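Local coordinates for DUF1904 domain-containing protein (Vibrio cholerae O1 biovar eltor str. N16961, PDB 1U9D) that is of unknown function but belongs to a family whose fold is related to that of the MIF superfamily, at residues 37-42 against 86-91. Sequence-based numbering, arbitrary orientation.
Sequences LNELSS and AQVITD
Helical segments 37-42 and 86-91 meet at Glu39 and Val88, the residues with the closest alpha carbons, the CA of Glu39 lying 7.6 Å from the CA of Val88; no hydrogen bond crosses between the segments. Val88 carries the contact. With CG1 anti to the backbone N (chi1 169°), this methyl is directed at the extended chain of Glu39. It lies 3.8 Å from Glu39 CG. Farther along the chain, Glu39 OE1 is 3.4 Å from Val88 CG1, a van der Waals contact of methyl and carboxylate. The other methyl, Val88 CG2, is 3.9 Å from Glu39 OE2, so both branches touch the acid group. Leu40, directed past the valine rather than at it, brings CD2 to 4.0 Å from Val88 CG1. Helices 26-44 and 79-97, to which the segments belong, each form the connection of their own beta-alpha-beta crossover, so the contact joins the two crossovers on one face of a four-stranded mixed sheet, consistent with membership of the MIF clan. Leu40 and Ile89 both rest on Leu19 of the strand 18-22, while Leu36 and Leu43 of helix 26-44 extend the apolar surface around Val88. Glu39 OE2 stays 6.9 Å from Asp91 OD2, like charges not in contact, whose repulsion is probably slight and screened by solvent.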
loop_
_atom_site.group_PDB
_atom_site.type_symbol
_atom_site.label_atom_id
_atom_site.label_comp_id
_atom_site.label_asym_id
_atom_site.label_seq_id
_atom_site.Cartn_x
_atom_site.Cartn_y
_atom_site.Cartn_z
ATOM N N LEU A 37 -14.539 2.931 9.700
ATOM C CA LEU A 37 -14.165 1.849 8.799
ATOM C C LEU A 37 -13.973 2.374 7.366
ATOM O O LEU A 37 -12.996 2.040 6.695
ATOM C CB LEU A 37 -15.212 0.722 8.832
ATOM C CG LEU A 37 -14.922 -0.455 7.920
ATOM C CD1 LEU A 37 -13.532 -1.021 8.166
ATOM C CD2 LEU A 37 -15.980 -1.529 8.112
ATOM N N ASN A 38 -14.890 3.220 6.918
ATOM C CA ASN A 38 -14.801 3.829 5.604
ATOM C C ASN A 38 -13.498 4.605 5.444
ATOM O O ASN A 38 -12.746 4.383 4.490
ATOM C CB ASN A 38 -15.976 4.777 5.359
ATOM C CG ASN A 38 -17.280 4.056 5.101
ATOM O OD1 ASN A 38 -17.309 2.895 4.713
ATOM N ND2 ASN A 38 -18.378 4.766 5.316
ATOM N N GLU A 39 -13.214 5.488 6.392
ATOM C CA GLU A 39 -12.021 6.332 6.308
ATOM C C GLU A 39 -10.697 5.575 6.472
ATOM O O GLU A 39 -9.755 5.808 5.699
ATOM C CB GLU A 39 -12.097 7.534 7.262
ATOM C CG GLU A 39 -11.183 8.659 6.794
ATOM C CD GLU A 39 -11.335 9.985 7.530
ATOM O OE1 GLU A 39 -12.149 10.090 8.472
ATOM O OE2 GLU A 39 -10.611 10.942 7.153
ATOM N N LEU A 40 -10.616 4.657 7.432
ATOM C CA LEU A 40 -9.374 3.893 7.644
ATOM C C LEU A 40 -9.064 2.911 6.524
ATOM O O LEU A 40 -7.911 2.753 6.136
ATOM C CB LEU A 40 -9.402 3.163 8.981
ATOM C CG LEU A 40 -9.458 4.083 10.198
ATOM C CD1 LEU A 40 -9.578 3.263 11.482
ATOM C CD2 LEU A 40 -8.230 4.978 10.259
ATOM N N SER A 41 -10.075 2.252 5.981
ATOM C CA SER A 41 -9.803 1.261 4.945
ATOM C C SER A 41 -9.301 1.955 3.671
ATOM O O SER A 41 -8.410 1.439 3.001
ATOM C CB SER A 41 -11.002 0.349 4.690
ATOM O OG SER A 41 -12.130 1.078 4.302
ATOM N N SER A 42 -9.853 3.134 3.376
ATOM C CA SER A 42 -9.379 3.984 2.282
ATOM C C SER A 42 -7.964 4.481 2.522
ATOM O O SER A 42 -7.083 4.367 1.659
ATOM C CB SER A 42 -10.269 5.217 2.139
ATOM O OG SER A 42 -11.577 4.863 1.766
ATOM N N ALA A 86 -3.945 8.216 13.865
ATOM C CA ALA A 86 -4.299 8.875 15.088
ATOM C C ALA A 86 -5.103 10.126 14.772
ATOM O O ALA A 86 -6.080 10.425 15.437
ATOM C CB ALA A 86 -3.053 9.229 15.869
ATOM N N GLN A 87 -4.691 10.861 13.757
ATOM C CA GLN A 87 -5.418 12.086 13.401
ATOM C C GLN A 87 -6.841 11.813 12.881
ATOM O O GLN A 87 -7.773 12.516 13.271
ATOM C CB GLN A 87 -4.609 12.945 12.438
ATOM C CG GLN A 87 -5.035 14.429 12.372
ATOM C CD GLN A 87 -4.887 15.155 13.714
ATOM O OE1 GLN A 87 -3.765 15.464 14.135
ATOM N NE2 GLN A 87 -6.017 15.406 14.397
ATOM N N VAL A 88 -7.024 10.772 12.076
ATOM C CA VAL A 88 -8.363 10.386 11.584
ATOM C C VAL A 88 -9.327 10.004 12.719
ATOM O O VAL A 88 -10.458 10.491 12.797
ATOM C CB VAL A 88 -8.287 9.213 10.591
ATOM C CG1 VAL A 88 -9.707 8.647 10.301
ATOM C CG2 VAL A 88 -7.586 9.640 9.313
ATOM N N ILE A 89 -8.858 9.152 13.623
ATOM C CA ILE A 89 -9.660 8.689 14.739
ATOM C C ILE A 89 -10.038 9.884 15.598
ATOM O O ILE A 89 -11.157 10.011 16.028
ATOM C CB ILE A 89 -8.884 7.644 15.580
ATOM C CG1 ILE A 89 -8.724 6.339 14.801
ATOM C CG2 ILE A 89 -9.608 7.346 16.867
ATOM C CD1 ILE A 89 -7.770 5.304 15.473
ATOM N N THR A 90 -9.080 10.765 15.848
ATOM C CA THR A 90 -9.316 11.897 16.711
ATOM C C THR A 90 -10.359 12.834 16.140
ATOM O O THR A 90 -11.299 13.230 16.842
ATOM C CB THR A 90 -7.991 12.617 16.956
ATOM O OG1 THR A 90 -7.107 11.707 17.632
ATOM C CG2 THR A 90 -8.172 13.761 17.916
ATOM N N ASP A 91 -10.218 13.123 14.858
ATOM C CA ASP A 91 -11.129 13.988 14.124
ATOM C C ASP A 91 -12.559 13.450 14.062
ATOM O O ASP A 91 -13.511 14.193 14.309
ATOM C CB ASP A 91 -10.552 14.279 12.730
ATOM C CG ASP A 91 -9.438 15.334 12.773
ATOM O OD1 ASP A 91 -9.292 16.001 13.832
ATOM O OD2 ASP A 91 -8.655 15.576 11.816
#